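Tetratricopeptide TPR_2 repeat protein (Thermobaculum terrenum, PDB 5DJS) is of unknown function but joins tetratricopeptide repeats to a GT-B-type region of glycosyl transferase family 41 and is seen with uridine-5'-diphosphate bound. Local coordinates at residues A[196-201]-A[217-222]; A[172-177]-A[203-208]; A[241-246]-A[264-269]; A[225-230]-A[256-261]. The protein carries 1 engineered substitution. All blocks are in the same frame, centred on the assembly; numbering follows the deposited sequence.

All four contacts lie in the alpha/beta domain built on the parallel sheet that contains strands 193-199, 240-243 and 263-266; contacts 1 and 3 involve its strands, contacts 2 and 4 the loops and helices around it. Contact 1 lines the outer edge of strand 193-199, and contact 2, with its centre about 12 Å away, meets it where Leu172 packs on Trp218 and Ser199. Contact 3 is the inner strand pair, touching contact 1 through Tyr198 and Leu241 and contact 2 through Leu268 and Val177. Contact 4 lies outermost, yet Phe256 rests against Leu241 and Asp243 of contact 3. Contacts 2 and 3 come near the bound uridine-5'-diphosphate, at about 8 Å from the side chain of Cys174 and about 10 Å from that of Ala269.

Contact 1. Residues A[196-201]-A[217-222]; sequences YCYSND and RWRDVW
Cys197 and Arg217 begin the backbone pairing that lets a loop follow an edge strand. Three hydrogen bonds join the main chains: Cys197 N to Arg217 O (3.2 Å), Ser199 N to Arg219 O (3.3 Å) and, in the reverse sense, Val221 N to Ser199 O (3.0 Å). The end-to-end directions of the two segments differ by only 25°. On its other side strand 193-199 is bonded to strand 163-169. Residues 217-222 follow the outer border with isolated bridges, without forming a regular strand.

CH-pi and aliphatic packing involve the two tyrosines. Arg217 CG lies over one face of the Tyr196 ring, 3.8 Å from its centroid, while Arg219 NE meets the edge of that ring. Tyr198 lies alongside Arg219, with CE1 3.6 Å from Arg219 CD, and Val221 CG2 reaches the ring edge in plane, 3.7 Å from Tyr198 CD1.

The indole makes a third group. Trp218 starts off pointing away from the strand, but with CG anti to the backbone N (chi1 -171°) its six-membered ring swings back beside Cys197 and Ser199. The sulfur-aromatic contact is oblique, Cys197 SG standing 5.1 Å from the ring centroid, and Ser199 CB approaches Trp218 CZ2.

Charge is gathered at one acceptor: Arg219 NE forms a salt bridge with Asp236, which also accepts from Tyr198 OH. A shared carboxylate thus probably fixes both the arginine and the tyrosine, holding the greasy part of the arginine against the two rings.

Contact 2. Residues A[172-177]-A[203-208]; sequences LRCHPV and RSDALT
Arg173 and Arg203 are brought face to face by two differently shaped chains. Arg173 has CG set between its backbone N and carbonyl carbon (chi1 66°) and then runs extended to NE, whereas Arg203 bends at its third torsion (-73°). Their guanidinium groups lie flat on each other, offset, with centres 3.5 Å apart and planes tilted by only 20°. Asp201 supplies the counter-charge, through a salt bridge to Arg203 NE and a long, weak ion pair with Arg173 NH1, which also donates to Gly170 O.

Asp205 makes the polar link. Its OD2 accepts a hydrogen bond from Cys174 N at 3.0 Å, using the syn lone pair, and as the N-cap of helix 206-214 it turns OD1 to the helix start: Thr208 N arrives nearly along the C-O axis, 3.3 Å away, and Leu207 N adds a weaker bond. Apolar contact completes the join, with Leu207 CD2 against Arg173 O and Leu207 CB 4.0 Å from Cys174 SG.

One carboxylate therefore caps a helix and pins the loop leading into helix 176-187. The amides around it, together with the positive helix end, would be expected to favour its ionised form.

Contact 3. Residues A[241-246]-A[264-269]; sequences LVDLSW and QVTWLA
Val242 and Val265 sit at the middle of a parallel strand pair, the two strands of the beta-alpha-beta unit formed by strand 240-243, helix 253-257 and strand 263-266. This is the tight part of the contact. The main chains alternate as donor and acceptor: Val265 N to Leu241 O, Asp243 N to Val265 O at 2.7 Å, and Trp267 N to Asp243 O at 3.1 Å. Strand axes come within 4.5 Å and cross at -23°. Leu241, Asp243, Gln264 and Thr266 share one face of the sheet. On the other, Val242 CG1 touches Trp267 CB, and helix 176-187 covers neighbouring Leu244, Trp267 and Leu268.

Beyond the strands the backbones spread, from 4.6 Å between the CA atoms of Asp243 and Thr266 to 5.6 Å between those of Ser245 and Ala269. Side chains now do the joining. Leu244 lies alongside Trp267, bringing CD1 to the indole CE3 in an oblique approach, while the Leu244 side chain runs across that of Leu268, with CG 4.1 Å from Leu268 CD2. Ala269, partly exposed, is the less enclosed end, on the side of the bound uridine-5'-diphosphate.

Asp243 ties the two regions together. In an Asx motif its OD1 takes Trp246 N in a nearly straight bond (173°), and its OD2 accepts from Thr266 OG1 at 2.7 Å on the anti side, 30° out of the carboxylate plane.

Contact 4. Residues A[225-230]-A[256-261]; sequences TDAELC and FARRPA
Cys230 meets both Arg258 and Pro260, and this sulfur carries the apolar share of a small surface contact. Cys230 SG lies 3.9 Å from Arg258 CB and just as near Arg258 CD, on the aliphatic part of the arginine, and 4.1 Å from Pro260 CG. Pro260 CB also comes against the backbone oxygen of Cys230, so the proline and the arginine stem pack against the Cys230 side of the first turns of helix 226-236.

The electrostatic share is looser. The Arg258 chain bends at its third torsion (-101°), and the guanidinium comes to lie by the start of that helix: NH2 is 3.6 Å from Asp226 CB, and Ala227 N stands over one face. Asp226 OD2 and Arg258 NH2 are 4.4 Å apart, opposite charges too distant for a salt bridge. Both side chains have firmer partners through other atoms: Asp226 OD1 forms a salt bridge with Arg252, and Arg258 NE donates to Phe254 O.

Hydrogen bonds within each segment shape the pieces that meet. Thr225 and Glu228 form a capping box, with Thr225 N bonded to Glu228 OE1 (2.8 Å) and Glu228 N to Thr225 OG1 (3.1 Å). Past helix 253-257, Arg259 N still bonds to Phe256 O, but Arg259 turns to positive phi (54°) and directs the chain through Pro260 toward strand 263-266.

The start of one helix thus rests against the residues that follow the end of another, with Leu229 packing on Tyr198, as in the helical layer flanking the parallel sheet of a Rossmann-like GT-B domain.

Contact 1. Residues A[196-201]-A[217-222]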
# COMPACT_ATOMS: atom_id res chain seq x y z
N TYR A 196 13.46 -16.56 6.49
CA TYR A 196 12.45 -17.31 5.74
C TYR A 196 11.52 -16.30 5.09
O TYR A 196 11.12 -15.32 5.72
CB TYR A 196 11.64 -18.21 6.68
CG TYR A 196 12.39 -19.41 7.24
CD1 TYR A 196 13.47 -19.25 8.12
CD2 TYR A 196 12.01 -20.71 6.91
CE1 TYR A 196 14.15 -20.34 8.63
CE2 TYR A 196 12.69 -21.81 7.42
CZ TYR A 196 13.76 -21.62 8.28
OH TYR A 196 14.46 -22.69 8.80
N CYS A 197 11.17 -16.51 3.83
CA CYS A 197 10.15 -15.69 3.15
C CYS A 197 8.99 -16.58 2.78
O CYS A 197 9.20 -17.69 2.35
CB CYS A 197 10.72 -15.02 1.91
SG CYS A 197 11.68 -13.55 2.31
N TYR A 198 7.76 -16.10 2.96
CA TYR A 198 6.59 -16.84 2.52
C TYR A 198 5.85 -15.97 1.50
O TYR A 198 5.18 -14.98 1.87
CB TYR A 198 5.75 -17.18 3.73
CG TYR A 198 6.47 -18.06 4.74
CD1 TYR A 198 6.43 -19.45 4.66
CD2 TYR A 198 7.18 -17.49 5.80
CE1 TYR A 198 7.09 -20.25 5.59
CE2 TYR A 198 7.84 -18.28 6.74
CZ TYR A 198 7.79 -19.66 6.64
OH TYR A 198 8.44 -20.43 7.57
N SER A 199 6.00 -16.31 0.22
CA SER A 199 5.38 -15.58 -0.92
C SER A 199 3.95 -16.03 -1.14
O SER A 199 3.71 -17.16 -1.57
CB SER A 199 6.19 -15.79 -2.21
OG SER A 199 5.56 -15.21 -3.35
N ASN A 200 3.01 -15.12 -0.91
CA ASN A 200 1.58 -15.42 -1.02
C ASN A 200 0.91 -14.97 -2.35
O ASN A 200 -0.30 -14.68 -2.38
CB ASN A 200 0.85 -14.81 0.19
CG ASN A 200 -0.58 -15.32 0.34
OD1 ASN A 200 -1.42 -14.63 0.90
ND2 ASN A 200 -0.85 -16.52 -0.15
N ASP A 201 1.68 -14.94 -3.43
CA ASP A 201 1.16 -14.60 -4.75
C ASP A 201 2.10 -15.21 -5.79
O ASP A 201 3.32 -15.18 -5.59
CB ASP A 201 1.10 -13.08 -4.89
CG ASP A 201 0.40 -12.64 -6.15
OD1 ASP A 201 1.06 -12.56 -7.21
OD2 ASP A 201 -0.80 -12.31 -6.06
N ARG A 217 15.82 -19.37 3.23
CA ARG A 217 14.79 -20.34 2.78
C ARG A 217 13.64 -19.58 2.11
O ARG A 217 13.36 -18.45 2.50
CB ARG A 217 14.25 -21.14 3.96
CG ARG A 217 15.29 -21.75 4.89
CD ARG A 217 16.15 -22.83 4.23
NE ARG A 217 16.58 -23.81 5.23
CZ ARG A 217 15.98 -24.98 5.49
NH1 ARG A 217 14.91 -25.38 4.81
NH2 ARG A 217 16.48 -25.76 6.45
N TRP A 218 12.96 -20.22 1.15
CA TRP A 218 11.91 -19.54 0.35
C TRP A 218 10.42 -19.87 0.61
O TRP A 218 9.71 -19.00 1.04
CB TRP A 218 12.20 -19.63 -1.14
CG TRP A 218 11.26 -18.77 -1.95
CD1 TRP A 218 10.35 -19.20 -2.88
CD2 TRP A 218 11.12 -17.35 -1.89
NE1 TRP A 218 9.67 -18.13 -3.41
CE2 TRP A 218 10.12 -16.98 -2.82
CE3 TRP A 218 11.75 -16.35 -1.14
CZ2 TRP A 218 9.73 -15.65 -3.01
CZ3 TRP A 218 11.37 -15.02 -1.34
CH2 TRP A 218 10.36 -14.69 -2.27
N ARG A 219 9.92 -21.07 0.28
CA ARG A 219 8.46 -21.39 0.47
C ARG A 219 7.42 -20.55 -0.33
O ARG A 219 7.12 -19.40 0.03
CB ARG A 219 8.06 -21.40 1.97
CG ARG A 219 8.75 -22.48 2.79
CD ARG A 219 9.77 -21.93 3.78
NE ARG A 219 10.44 -23.04 4.46
CZ ARG A 219 11.32 -23.87 3.90
NH1 ARG A 219 11.71 -23.74 2.63
NH2 ARG A 219 11.83 -24.85 4.64
N ASP A 220 6.87 -21.16 -1.39
CA ASP A 220 5.69 -20.65 -2.10
C ASP A 220 4.38 -21.10 -1.46
O ASP A 220 4.05 -22.29 -1.47
CB ASP A 220 5.70 -21.10 -3.57
CG ASP A 220 6.84 -20.48 -4.36
OD1 ASP A 220 7.23 -19.33 -4.05
OD2 ASP A 220 7.33 -21.14 -5.29
N VAL A 221 3.61 -20.14 -0.96
CA VAL A 221 2.54 -20.37 -0.00
C VAL A 221 1.11 -20.25 -0.56
O VAL A 221 0.18 -20.83 0.02
CB VAL A 221 2.77 -19.45 1.21
CG1 VAL A 221 1.59 -19.41 2.18
CG2 VAL A 221 4.02 -19.91 1.95
N TRP A 222 0.92 -19.54 -1.68
CA TRP A 222 -0.43 -19.27 -2.22
C TRP A 222 -1.35 -20.51 -2.34
O TRP A 222 -2.53 -20.41 -1.99
CB TRP A 222 -0.39 -18.45 -3.53
CG TRP A 222 0.22 -19.13 -4.71
CD1 TRP A 222 -0.41 -19.95 -5.60
CD2 TRP A 222 1.60 -19.05 -5.15
NE1 TRP A 222 0.48 -20.40 -6.55
CE2 TRP A 222 1.71 -19.87 -6.30
CE3 TRP A 222 2.74 -18.39 -4.66
CZ2 TRP A 222 2.93 -20.03 -6.98
CZ3 TRP A 222 3.94 -18.55 -5.34
CH2 TRP A 222 4.03 -19.37 -6.49

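Contact 2. Residues A[172-177]-A[203-208]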
# COMPACT_ATOMS: atom_id res chain seq x y z
N LEU A 172 5.62 -9.73 -2.60
CA LEU A 172 7.06 -9.91 -2.74
C LEU A 172 7.40 -9.88 -4.22
O LEU A 172 7.51 -10.93 -4.84
CB LEU A 172 7.50 -11.26 -2.13
CG LEU A 172 7.27 -11.47 -0.63
CD1 LEU A 172 7.93 -12.76 -0.17
CD2 LEU A 172 7.78 -10.30 0.19
N ARG A 173 7.52 -8.68 -4.77
CA ARG A 173 7.80 -8.43 -6.20
C ARG A 173 8.07 -6.93 -6.39
O ARG A 173 8.16 -6.20 -5.40
CB ARG A 173 6.63 -8.89 -7.10
CG ARG A 173 5.34 -8.10 -6.92
CD ARG A 173 4.26 -8.52 -7.91
NE ARG A 173 2.98 -7.93 -7.51
CZ ARG A 173 2.18 -8.40 -6.56
NH1 ARG A 173 2.45 -9.52 -5.90
NH2 ARG A 173 1.06 -7.75 -6.29
N CYS A 174 8.19 -6.48 -7.65
CA CYS A 174 8.32 -5.04 -7.98
C CYS A 174 7.11 -4.29 -7.45
O CYS A 174 6.10 -4.15 -8.15
CB CYS A 174 8.45 -4.82 -9.49
SG CYS A 174 10.03 -5.39 -10.16
N HIS A 175 7.23 -3.83 -6.21
CA HIS A 175 6.13 -3.29 -5.45
C HIS A 175 6.71 -2.73 -4.15
O HIS A 175 7.63 -3.32 -3.60
CB HIS A 175 5.12 -4.41 -5.13
CG HIS A 175 3.94 -3.95 -4.34
ND1 HIS A 175 2.84 -3.34 -4.91
CD2 HIS A 175 3.69 -3.99 -3.01
CE1 HIS A 175 1.97 -3.03 -3.97
NE2 HIS A 175 2.46 -3.42 -2.80
N PRO A 176 6.19 -1.60 -3.66
CA PRO A 176 6.68 -1.01 -2.41
C PRO A 176 7.17 -1.99 -1.35
O PRO A 176 8.27 -1.81 -0.84
CB PRO A 176 5.45 -0.25 -1.92
CG PRO A 176 4.89 0.30 -3.20
CD PRO A 176 5.16 -0.73 -4.27
N VAL A 177 6.36 -3.00 -1.04
CA VAL A 177 6.75 -4.08 -0.12
C VAL A 177 8.10 -4.67 -0.50
O VAL A 177 9.05 -4.59 0.28
CB VAL A 177 5.67 -5.20 -0.03
CG1 VAL A 177 6.21 -6.46 0.63
CG2 VAL A 177 4.44 -4.70 0.72
N ARG A 203 2.94 -14.31 -8.89
CA ARG A 203 3.75 -13.41 -9.71
C ARG A 203 5.21 -13.39 -9.23
O ARG A 203 5.49 -13.07 -8.07
CB ARG A 203 3.19 -11.99 -9.72
CG ARG A 203 2.02 -11.79 -10.65
CD ARG A 203 1.34 -10.46 -10.40
NE ARG A 203 0.58 -10.47 -9.14
CZ ARG A 203 -0.27 -9.51 -8.75
NH1 ARG A 203 -0.50 -8.44 -9.51
NH2 ARG A 203 -0.92 -9.63 -7.59
N SER A 204 6.11 -13.77 -10.13
CA SER A 204 7.53 -13.87 -9.83
C SER A 204 8.32 -13.15 -10.93
O SER A 204 8.54 -13.69 -12.02
CB SER A 204 7.93 -15.34 -9.74
OG SER A 204 9.30 -15.50 -9.38
N ASP A 205 8.71 -11.90 -10.63
CA ASP A 205 9.51 -11.06 -11.53
C ASP A 205 10.98 -11.00 -11.08
O ASP A 205 11.37 -11.67 -10.13
CB ASP A 205 8.88 -9.66 -11.64
CG ASP A 205 8.80 -8.90 -10.30
OD1 ASP A 205 9.61 -9.16 -9.38
OD2 ASP A 205 7.92 -8.03 -10.18
N ALA A 206 11.80 -10.19 -11.75
CA ALA A 206 13.22 -10.02 -11.39
C ALA A 206 13.48 -9.76 -9.90
O ALA A 206 14.47 -10.26 -9.36
CB ALA A 206 13.83 -8.90 -12.23
N LEU A 207 12.63 -8.98 -9.23
CA LEU A 207 12.82 -8.67 -7.81
C LEU A 207 12.55 -9.89 -6.90
O LEU A 207 13.24 -10.07 -5.89
CB LEU A 207 11.96 -7.48 -7.39
CG LEU A 207 12.02 -7.01 -5.93
CD1 LEU A 207 13.44 -6.94 -5.38
CD2 LEU A 207 11.41 -5.63 -5.77
N THR A 208 11.57 -10.73 -7.26
CA THR A 208 11.28 -11.94 -6.47
C THR A 208 12.47 -12.90 -6.57
O THR A 208 12.86 -13.52 -5.58
CB THR A 208 9.96 -12.66 -6.86
OG1 THR A 208 10.12 -13.38 -8.09
CG2 THR A 208 8.84 -11.69 -7.02

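Contact 3. Residues A[241-246]-A[264-269]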
# COMPACT_ATOMS: atom_id res chain seq x y z
N LEU A 241 7.34 -13.96 13.27
CA LEU A 241 6.65 -13.98 11.98
C LEU A 241 6.18 -12.57 11.71
O LEU A 241 5.61 -11.93 12.60
CB LEU A 241 5.47 -14.94 12.00
CG LEU A 241 4.92 -15.37 10.64
CD1 LEU A 241 5.88 -16.28 9.89
CD2 LEU A 241 3.58 -16.07 10.83
N VAL A 242 6.44 -12.08 10.49
CA VAL A 242 6.17 -10.69 10.13
C VAL A 242 5.17 -10.61 8.99
O VAL A 242 5.37 -11.18 7.92
CB VAL A 242 7.45 -9.92 9.74
CG1 VAL A 242 7.17 -8.42 9.64
CG2 VAL A 242 8.55 -10.15 10.78
N ASP A 243 4.07 -9.90 9.26
CA ASP A 243 3.06 -9.57 8.26
C ASP A 243 3.50 -8.34 7.51
O ASP A 243 3.47 -7.23 8.05
CB ASP A 243 1.71 -9.29 8.93
CG ASP A 243 0.72 -8.64 7.98
OD1 ASP A 243 0.60 -9.11 6.82
OD2 ASP A 243 0.07 -7.65 8.41
N LEU A 244 3.90 -8.53 6.27
CA LEU A 244 4.30 -7.44 5.40
C LEU A 244 3.14 -6.86 4.60
O LEU A 244 3.25 -5.72 4.16
CB LEU A 244 5.40 -7.91 4.43
CG LEU A 244 6.87 -7.60 4.72
CD1 LEU A 244 7.23 -7.44 6.19
CD2 LEU A 244 7.71 -8.70 4.09
N SER A 245 2.06 -7.61 4.40
CA SER A 245 0.97 -7.18 3.52
C SER A 245 -0.10 -6.31 4.17
O SER A 245 -0.55 -5.35 3.55
CB SER A 245 0.31 -8.38 2.83
OG SER A 245 1.17 -8.92 1.83
N TRP A 246 -0.53 -6.68 5.38
CA TRP A 246 -1.63 -6.00 6.11
C TRP A 246 -2.93 -6.13 5.28
O TRP A 246 -2.99 -6.83 4.25
CB TRP A 246 -1.24 -4.55 6.48
CG TRP A 246 -2.16 -3.73 7.39
CD1 TRP A 246 -2.22 -3.74 8.75
CD2 TRP A 246 -3.10 -2.73 6.96
NE1 TRP A 246 -3.17 -2.83 9.19
CE2 TRP A 246 -3.73 -2.21 8.11
CE3 TRP A 246 -3.50 -2.27 5.71
CZ2 TRP A 246 -4.73 -1.21 8.02
CZ3 TRP A 246 -4.48 -1.29 5.62
CH2 TRP A 246 -5.08 -0.78 6.77
N GLN A 264 4.69 -12.15 16.87
CA GLN A 264 4.05 -11.85 15.60
C GLN A 264 3.91 -10.34 15.43
O GLN A 264 3.38 -9.64 16.32
CB GLN A 264 2.71 -12.56 15.52
CG GLN A 264 2.87 -14.07 15.61
CD GLN A 264 1.65 -14.84 15.15
OE1 GLN A 264 1.78 -15.81 14.41
NE2 GLN A 264 0.46 -14.42 15.60
N VAL A 265 4.38 -9.86 14.27
CA VAL A 265 4.64 -8.45 14.00
C VAL A 265 4.02 -8.03 12.67
O VAL A 265 4.12 -8.76 11.67
CB VAL A 265 6.16 -8.20 13.87
CG1 VAL A 265 6.46 -6.74 13.57
CG2 VAL A 265 6.90 -8.64 15.12
N THR A 266 3.41 -6.85 12.64
CA THR A 266 2.97 -6.23 11.37
C THR A 266 3.83 -4.99 11.10
O THR A 266 4.04 -4.16 11.99
CB THR A 266 1.43 -5.95 11.35
OG1 THR A 266 1.01 -5.71 10.00
CG2 THR A 266 1.02 -4.78 12.26
N TRP A 267 4.36 -4.89 9.88
CA TRP A 267 5.32 -3.85 9.52
C TRP A 267 5.32 -3.59 8.00
O TRP A 267 5.06 -4.52 7.21
CB TRP A 267 6.74 -4.25 9.98
CG TRP A 267 7.83 -3.36 9.42
CD1 TRP A 267 8.08 -2.06 9.75
CD2 TRP A 267 8.79 -3.70 8.42
NE1 TRP A 267 9.13 -1.57 9.02
CE2 TRP A 267 9.59 -2.56 8.20
CE3 TRP A 267 9.06 -4.87 7.70
CZ2 TRP A 267 10.64 -2.55 7.28
CZ3 TRP A 267 10.10 -4.86 6.77
CH2 TRP A 267 10.88 -3.71 6.58
N LEU A 268 5.59 -2.33 7.63
CA LEU A 268 5.84 -1.90 6.24
C LEU A 268 4.59 -1.40 5.51
O LEU A 268 4.57 -0.27 5.06
CB LEU A 268 6.56 -2.97 5.42
CG LEU A 268 7.10 -2.58 4.05
CD1 LEU A 268 8.36 -1.78 4.22
CD2 LEU A 268 7.45 -3.82 3.25
N ALA A 269 3.56 -2.23 5.42
CA ALA A 269 2.32 -1.88 4.73
C ALA A 269 1.29 -1.30 5.68
O ALA A 269 0.40 -0.55 5.26
CB ALA A 269 1.75 -3.10 4.02

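Contact 4. Residues A[225-230]-A[256-261]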
# COMPACT_ATOMS: atom_id res chain seq x y z
N THR A 225 -3.62 -23.97 2.42
CA THR A 225 -4.67 -23.45 3.32
C THR A 225 -3.98 -22.76 4.50
O THR A 225 -2.77 -22.93 4.72
CB THR A 225 -5.67 -24.53 3.84
OG1 THR A 225 -5.06 -25.36 4.83
CG2 THR A 225 -6.22 -25.39 2.70
N ASP A 226 -4.74 -21.99 5.26
CA ASP A 226 -4.18 -21.32 6.44
C ASP A 226 -3.72 -22.32 7.49
O ASP A 226 -2.74 -22.06 8.18
CB ASP A 226 -5.17 -20.33 7.04
CG ASP A 226 -5.38 -19.11 6.16
OD1 ASP A 226 -4.40 -18.65 5.55
OD2 ASP A 226 -6.52 -18.61 6.09
N ALA A 227 -4.42 -23.45 7.61
CA ALA A 227 -3.99 -24.53 8.51
C ALA A 227 -2.67 -25.17 8.04
O ALA A 227 -1.78 -25.39 8.85
CB ALA A 227 -5.09 -25.59 8.65
N GLU A 228 -2.57 -25.46 6.74
CA GLU A 228 -1.34 -25.97 6.11
C GLU A 228 -0.15 -25.01 6.30
O GLU A 228 0.98 -25.46 6.53
CB GLU A 228 -1.54 -26.22 4.61
CG GLU A 228 -2.38 -27.44 4.28
CD GLU A 228 -2.64 -27.61 2.79
OE1 GLU A 228 -2.78 -26.61 2.07
OE2 GLU A 228 -2.74 -28.77 2.33
N LEU A 229 -0.39 -23.71 6.18
CA LEU A 229 0.67 -22.73 6.38
C LEU A 229 1.13 -22.70 7.83
O LEU A 229 2.32 -22.56 8.09
CB LEU A 229 0.22 -21.33 5.96
CG LEU A 229 1.27 -20.21 6.17
CD1 LEU A 229 2.54 -20.49 5.38
CD2 LEU A 229 0.67 -18.88 5.76
N CYS A 230 0.18 -22.81 8.76
CA CYS A 230 0.52 -22.84 10.19
C CYS A 230 1.43 -24.01 10.56
O CYS A 230 2.41 -23.82 11.28
CB CYS A 230 -0.73 -22.85 11.06
SG CYS A 230 -1.50 -21.22 11.12
N PHE A 256 -1.76 -16.09 10.88
CA PHE A 256 -1.32 -15.32 12.07
C PHE A 256 -2.30 -15.46 13.23
O PHE A 256 -1.90 -15.46 14.38
CB PHE A 256 -1.15 -13.82 11.77
CG PHE A 256 0.15 -13.48 11.10
CD1 PHE A 256 0.33 -13.71 9.73
CD2 PHE A 256 1.20 -12.93 11.82
CE1 PHE A 256 1.52 -13.40 9.11
CE2 PHE A 256 2.40 -12.62 11.20
CZ PHE A 256 2.55 -12.85 9.84
N ALA A 257 -3.58 -15.54 12.91
CA ALA A 257 -4.62 -15.63 13.92
C ALA A 257 -4.44 -16.80 14.87
O ALA A 257 -4.80 -16.71 16.03
CB ALA A 257 -5.99 -15.69 13.25
N ARG A 258 -3.85 -17.90 14.37
CA ARG A 258 -3.63 -19.12 15.16
C ARG A 258 -2.38 -19.11 16.07
O ARG A 258 -2.17 -20.06 16.82
CB ARG A 258 -3.59 -20.33 14.23
CG ARG A 258 -4.96 -20.95 14.01
CD ARG A 258 -5.01 -21.77 12.73
NE ARG A 258 -5.66 -21.01 11.67
CZ ARG A 258 -6.68 -21.42 10.91
NH1 ARG A 258 -7.19 -22.65 11.03
NH2 ARG A 258 -7.17 -20.58 10.00
N ARG A 259 -1.59 -18.03 16.03
CA ARG A 259 -0.31 -17.92 16.74
C ARG A 259 0.69 -19.05 16.44
O ARG A 259 1.15 -19.71 17.36
CB ARG A 259 -0.50 -17.80 18.27
CG ARG A 259 -1.11 -16.48 18.70
CD ARG A 259 -0.70 -16.10 20.10
NE ARG A 259 -0.67 -14.65 20.24
CZ ARG A 259 -1.50 -13.91 20.98
NH1 ARG A 259 -2.48 -14.45 21.70
NH2 ARG A 259 -1.33 -12.58 21.01
N PRO A 260 1.04 -19.27 15.15
CA PRO A 260 2.06 -20.28 14.83
C PRO A 260 3.46 -19.93 15.33
O PRO A 260 4.32 -20.82 15.44
CB PRO A 260 2.03 -20.34 13.30
CG PRO A 260 1.44 -19.04 12.88
CD PRO A 260 0.43 -18.72 13.93
N ALA A 261 3.69 -18.64 15.61
CA ALA A 261 4.93 -18.15 16.18
C ALA A 261 4.65 -17.36 17.46
O ALA A 261 3.59 -16.71 17.56
CB ALA A 261 5.65 -17.27 15.17